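Local structure of PvdO (Pseudomonas aeruginosa, 5HHA) at residues 83-89 against 120-126; 111-116 against 126-130. The protein is a calcium-binding periplasmic protein of the formylglycine-generating enzyme family, linked to chromophore maturation and probably acting on the pyoverdine precursor. All coordinates share one frame; numbering follows the deposited sequence.

Contact 1 (83-89 against 120-126); sequences QVTAGEL and QGPRQPA
The capping box of Thr85 and Glu88 at the start of helix 86-96 is met by Pro122 and Arg123 of the loop 120-126, with the type I turn from Gly121 to Gln124 set against the first helical turn; the fold is that of the formylglycine-generating enzyme family. Three backbone bonds tie the segments together. Ala126 N donates to Val84 O, and Ala86 N reaches Gln124 O at 2.8 Å. Gly87 N bonds to Pro122 O at 2.9 Å, so two amides at the start of the helix are satisfied by carbonyls of the turn. The first two bonds bracket the single bridge of Thr85 with Pro125. Within the box, Glu88 N donates to Thr85 OG1, while Thr85 N returns a nearly straight bond (168°) to Glu88 OE1, arriving from above the carboxylate plane. With OG1 of Thr85 lodged between its backbone N and carbonyl carbon (chi1 67°), this torsion turns OG1 to the Glu88 amide and sets CG2 over one face of the Arg123 guanidinium. The bends of Arg123 at chi2 and chi3 bring that group back to the helix start, where Glu88 OE2 meets its edge in a long salt bridge, 3.4 Å from Arg123 NH2, with the two planes 71° apart. Water 2 joins Arg123 NH2, Thr85 OG1 and Pro122 O. The Ala86 methyl packs against the amide of Gln120, whose NE2 bonds to Pro125 O and whose OE1 is bonded by Lys115 NZ. Gln83 is fixed by Glu219 through NE2, and Gln83 OE1 lies 3.6 Å from Pro125 CG. One turn into the helix, Leu89 CD2 rests 3.8 Å from the methyl carbon CB of Ala126.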
loop_
_atom_site.group_PDB
_atom_site.type_symbol
_atom_site.label_atom_id
_atom_site.label_comp_id
_atom_site.label_asym_id
_atom_site.label_seq_id
_atom_site.Cartn_x
_atom_site.Cartn_y
_atom_site.Cartn_z
ATOM N N GLN A 83 -1.742 -0.559 -6.465
ATOM C CA GLN A 83 -2.780 0.048 -5.677
ATOM C C GLN A 83 -4.110 -0.083 -6.440
ATOM O O GLN A 83 -4.139 -0.061 -7.681
ATOM C CB GLN A 83 -2.416 1.509 -5.421
ATOM C CG GLN A 83 -1.260 1.662 -4.418
ATOM C CD GLN A 83 -0.093 2.526 -4.881
ATOM O OE1 GLN A 83 -0.090 3.130 -5.955
ATOM N NE2 GLN A 83 0.923 2.602 -4.010
ATOM N N VAL A 84 -5.196 -0.252 -5.698
ATOM C CA VAL A 84 -6.504 -0.315 -6.338
ATOM C C VAL A 84 -6.740 1.000 -7.057
ATOM O O VAL A 84 -6.428 2.063 -6.535
ATOM C CB VAL A 84 -7.582 -0.629 -5.314
ATOM C CG1 VAL A 84 -8.994 -0.503 -5.931
ATOM C CG2 VAL A 84 -7.383 -2.037 -4.761
ATOM N N THR A 85 -7.253 0.939 -8.282
ATOM C CA THR A 85 -7.330 2.143 -9.100
ATOM C C THR A 85 -8.630 2.895 -8.925
ATOM O O THR A 85 -9.613 2.363 -8.411
ATOM C CB THR A 85 -7.206 1.835 -10.597
ATOM O OG1 THR A 85 -8.371 1.105 -11.007
ATOM C CG2 THR A 85 -5.923 1.060 -10.934
ATOM N N ALA A 86 -8.621 4.137 -9.368
ATOM C CA ALA A 86 -9.830 4.953 -9.366
ATOM C C ALA A 86 -10.957 4.283 -10.146
ATOM O O ALA A 86 -12.110 4.313 -9.711
ATOM C CB ALA A 86 -9.545 6.313 -9.938
ATOM N N GLY A 87 -10.650 3.686 -11.293
ATOM C CA GLY A 87 -11.676 3.022 -12.073
ATOM C C GLY A 87 -12.201 1.799 -11.372
ATOM O O GLY A 87 -13.390 1.470 -11.460
ATOM N N GLU A 88 -11.328 1.100 -10.661
ATOM C CA GLU A 88 -11.762 -0.081 -9.924
ATOM C C GLU A 88 -12.682 0.319 -8.782
ATOM O O GLU A 88 -13.714 -0.328 -8.535
ATOM C CB GLU A 88 -10.560 -0.872 -9.426
ATOM C CG GLU A 88 -9.911 -1.647 -10.558
ATOM C CD GLU A 88 -8.452 -2.030 -10.350
ATOM O OE1 GLU A 88 -7.865 -1.781 -9.269
ATOM O OE2 GLU A 88 -7.895 -2.637 -11.298
ATOM N N LEU A 89 -12.328 1.387 -8.084
ATOM C CA LEU A 89 -13.205 1.879 -7.029
ATOM C C LEU A 89 -14.535 2.364 -7.612
ATOM O O LEU A 89 -15.601 2.116 -7.023
ATOM C CB LEU A 89 -12.512 2.977 -6.225
ATOM C CG LEU A 89 -13.277 3.510 -4.997
ATOM C CD1 LEU A 89 -13.374 2.436 -3.928
ATOM C CD2 LEU A 89 -12.612 4.773 -4.455
ATOM N N GLN A 120 -7.327 13.110 -12.058
ATOM C CA GLN A 120 -7.245 11.705 -11.664
ATOM C C GLN A 120 -7.951 10.834 -12.689
ATOM O O GLN A 120 -9.191 10.683 -12.669
ATOM C CB GLN A 120 -7.887 11.476 -10.288
ATOM C CG GLN A 120 -7.774 10.036 -9.786
ATOM C CD GLN A 120 -8.796 9.725 -8.713
ATOM O OE1 GLN A 120 -9.961 10.142 -8.808
ATOM N NE2 GLN A 120 -8.386 8.977 -7.689
ATOM N N GLY A 121 -7.179 10.245 -13.582
ATOM C CA GLY A 121 -7.715 9.305 -14.539
ATOM C C GLY A 121 -7.974 7.939 -13.916
ATOM O O GLY A 121 -7.634 7.683 -12.752
ATOM N N PRO A 122 -8.563 7.025 -14.670
ATOM C CA PRO A 122 -9.051 5.771 -14.102
ATOM C C PRO A 122 -7.958 4.787 -13.691
ATOM O O PRO A 122 -8.269 3.894 -12.917
ATOM C CB PRO A 122 -9.902 5.197 -15.226
ATOM C CG PRO A 122 -9.276 5.794 -16.468
ATOM C CD PRO A 122 -8.972 7.180 -16.079
ATOM N N ARG A 123 -6.726 4.973 -14.158
ATOM C CA ARG A 123 -5.637 4.115 -13.720
ATOM C C ARG A 123 -4.769 4.758 -12.654
ATOM O O ARG A 123 -3.847 4.112 -12.175
ATOM C CB ARG A 123 -4.761 3.698 -14.893
ATOM C CG ARG A 123 -5.558 3.016 -15.991
ATOM C CD ARG A 123 -5.183 1.617 -16.159
ATOM N NE ARG A 123 -5.972 0.824 -15.249
ATOM C CZ ARG A 123 -5.518 -0.211 -14.561
ATOM N NH1 ARG A 123 -4.248 -0.600 -14.677
ATOM N NH2 ARG A 123 -6.362 -0.856 -13.767
ATOM N N GLN A 124 -5.053 5.984 -12.250
ATOM C CA GLN A 124 -4.368 6.503 -11.069
ATOM C C GLN A 124 -4.963 5.804 -9.843
ATOM O O GLN A 124 -6.060 5.264 -9.879
ATOM C CB GLN A 124 -4.534 8.011 -10.970
ATOM C CG GLN A 124 -3.463 8.788 -11.744
ATOM C CD GLN A 124 -3.863 10.229 -11.971
ATOM O OE1 GLN A 124 -3.678 11.095 -11.124
ATOM N NE2 GLN A 124 -4.423 10.507 -13.138
ATOM N N PRO A 125 -4.230 5.796 -8.713
ATOM C CA PRO A 125 -4.754 5.107 -7.527
ATOM C C PRO A 125 -6.039 5.727 -6.998
ATOM O O PRO A 125 -6.200 6.953 -6.953
ATOM C CB PRO A 125 -3.636 5.271 -6.483
ATOM C CG PRO A 125 -2.417 5.558 -7.269
ATOM C CD PRO A 125 -2.866 6.299 -8.507
ATOM N N ALA A 126 -6.938 4.869 -6.538
ATOM C CA ALA A 126 -8.059 5.310 -5.719
ATOM C C ALA A 126 -7.525 5.973 -4.455
ATOM O O ALA A 126 -6.566 5.484 -3.819
ATOM C CB ALA A 126 -8.922 4.134 -5.339
HETATM O O HOH W 1 -5.368 3.009 -4.025
HETATM O O HOH W 2 -9.109 0.869 -13.762
#

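Contact 2 (111-116 against 126-130); sequences CIAGKP and AVCVD
Cys111 and Cys128 meet through a disulfide, SG to SG 2.1 Å with a chi3 of -70°, and this sulfur bridge is the main bump between the two loops. Both cysteines carry SG anti to the carbonyl carbon (chi1 -75° and -69°), and the bridge draws Cys111 CB to within 3.4 Å of Cys128 CB, tighter than ordinary carbon packing. Cys128 SG fits into the concave side of 111-116, 3.8 Å from Pro116 N and beside the Lys115 carbonyl carbon. That hollow is shaped by a type I' beta turn from Ile112 to Lys115, closed by backbone bonds in both directions between its end residues. Gly114 in the turn has a positive phi, at backbone angles suited to glycine, and brings its carbonyl O 3.5 Å from Cys128 CB. A second knob is Val127 CG2, which lies against the Pro116 ring, nearest Pro116 CG at 3.9 Å, the two side chains crossing at about a right angle. No direct hydrogen bond joins the segments; two waters fill the seam instead. Water 3 lies within hydrogen-bonding distance of Gly114 O and accepts from Val127 N, while water 4 accepts a hydrogen bond from Gly114 N, 2.8 Å away, and donates to Cys128 O.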
loop_
_atom_site.group_PDB
_atom_site.type_symbol
_atom_site.label_atom_id
_atom_site.label_comp_id
_atom_site.label_asym_id
_atom_site.label_seq_id
_atom_site.Cartn_x
_atom_site.Cartn_y
_atom_site.Cartn_z
ATOM N N CYS A 111 -11.192 16.058 -0.282
ATOM C CA CYS A 111 -11.737 14.828 -0.826
ATOM C C CYS A 111 -13.236 14.985 -0.886
ATOM O O CYS A 111 -13.862 15.225 0.143
ATOM C CB CYS A 111 -11.418 13.628 0.084
ATOM S SG CYS A 111 -9.692 13.066 -0.014
ATOM N N ILE A 112 -13.801 14.845 -2.077
ATOM C CA ILE A 112 -15.246 15.009 -2.252
ATOM C C ILE A 112 -15.776 13.743 -2.910
ATOM O O ILE A 112 -15.492 13.453 -4.083
ATOM C CB ILE A 112 -15.601 16.270 -3.083
ATOM C CG1 ILE A 112 -15.210 17.551 -2.343
ATOM C CG2 ILE A 112 -17.100 16.328 -3.338
ATOM C CD1 ILE A 112 -13.773 17.901 -2.384
ATOM N N ALA A 113 -16.489 12.955 -2.115
ATOM C CA ALA A 113 -17.129 11.736 -2.568
ATOM C C ALA A 113 -16.142 10.815 -3.284
ATOM O O ALA A 113 -16.482 10.166 -4.260
ATOM C CB ALA A 113 -18.332 12.065 -3.472
ATOM N N GLY A 114 -14.921 10.737 -2.765
ATOM C CA GLY A 114 -13.913 9.855 -3.309
ATOM C C GLY A 114 -12.960 10.505 -4.285
ATOM O O GLY A 114 -11.970 9.881 -4.681
ATOM N N LYS A 115 -13.238 11.735 -4.697
ATOM C CA LYS A 115 -12.413 12.386 -5.702
ATOM C C LYS A 115 -11.495 13.425 -5.095
ATOM O O LYS A 115 -11.941 14.271 -4.335
ATOM C CB LYS A 115 -13.281 13.084 -6.756
ATOM C CG LYS A 115 -14.096 12.150 -7.633
ATOM C CD LYS A 115 -13.239 11.185 -8.451
ATOM C CE LYS A 115 -12.506 11.869 -9.596
ATOM N NZ LYS A 115 -11.952 10.856 -10.560
ATOM N N PRO A 116 -10.209 13.368 -5.465
ATOM C CA PRO A 116 -9.273 14.408 -5.044
ATOM C C PRO A 116 -9.447 15.663 -5.903
ATOM O O PRO A 116 -10.222 15.643 -6.867
ATOM C CB PRO A 116 -7.925 13.749 -5.312
ATOM C CG PRO A 116 -8.171 12.954 -6.542
ATOM C CD PRO A 116 -9.587 12.432 -6.419
ATOM N N ALA A 126 -6.938 4.869 -6.538
ATOM C CA ALA A 126 -8.059 5.310 -5.719
ATOM C C ALA A 126 -7.525 5.973 -4.455
ATOM O O ALA A 126 -6.566 5.484 -3.819
ATOM C CB ALA A 126 -8.922 4.134 -5.339
ATOM N N VAL A 127 -8.136 7.073 -4.063
ATOM C CA VAL A 127 -7.789 7.779 -2.841
ATOM C C VAL A 127 -9.094 8.281 -2.197
ATOM O O VAL A 127 -10.197 7.951 -2.665
ATOM C CB VAL A 127 -6.827 8.953 -3.142
ATOM C CG1 VAL A 127 -5.470 8.431 -3.610
ATOM C CG2 VAL A 127 -7.426 9.942 -4.165
ATOM N N CYS A 128 -8.975 9.064 -1.129
ATOM C CA CYS A 128 -10.135 9.713 -0.522
ATOM C C CYS A 128 -11.100 8.693 0.033
ATOM O O CYS A 128 -12.321 8.926 0.059
ATOM C CB CYS A 128 -10.792 10.684 -1.515
ATOM S SG CYS A 128 -9.771 12.117 -1.858
ATOM N N VAL A 129 -10.525 7.593 0.525
ATOM C CA VAL A 129 -11.220 6.507 1.204
ATOM C C VAL A 129 -10.674 6.337 2.625
ATOM O O VAL A 129 -9.462 6.487 2.872
ATOM C CB VAL A 129 -11.056 5.172 0.447
ATOM C CG1 VAL A 129 -11.917 5.145 -0.813
ATOM C CG2 VAL A 129 -9.580 4.873 0.126
ATOM N N ASP A 130 -11.555 6.043 3.576
ATOM C CA ASP A 130 -11.093 5.741 4.925
ATOM C C ASP A 130 -10.917 4.235 5.099
ATOM O O ASP A 130 -11.095 3.436 4.206
ATOM C CB ASP A 130 -11.943 6.411 6.054
ATOM C CG ASP A 130 -13.285 5.738 6.307
ATOM O OD1 ASP A 130 -13.609 4.734 5.673
ATOM O OD2 ASP A 130 -14.027 6.241 7.199
HETATM O O HOH W 3 -10.484 7.835 -5.907
HETATM O O HOH W 4 -13.952 11.289 -0.192
#

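The centres of contacts 1 and 2 lie about 11 Å apart, on the same side of the chain's centre, and both involve the long loop between helices 86-96 and 131-145. Along the chain the order is 83-89, 111-116, 120-126 and 126-130, so the segments alternate, and Ala126 belongs to both contacts. They also touch directly: Gln120 NE2 packs against Val127 CG2, and Leu89 packs against Val129. The two contacts thus join the loop to the start of one helix and, through the disulfide, to itself just ahead of the next. Contact 1 lies nearer the calcium ion.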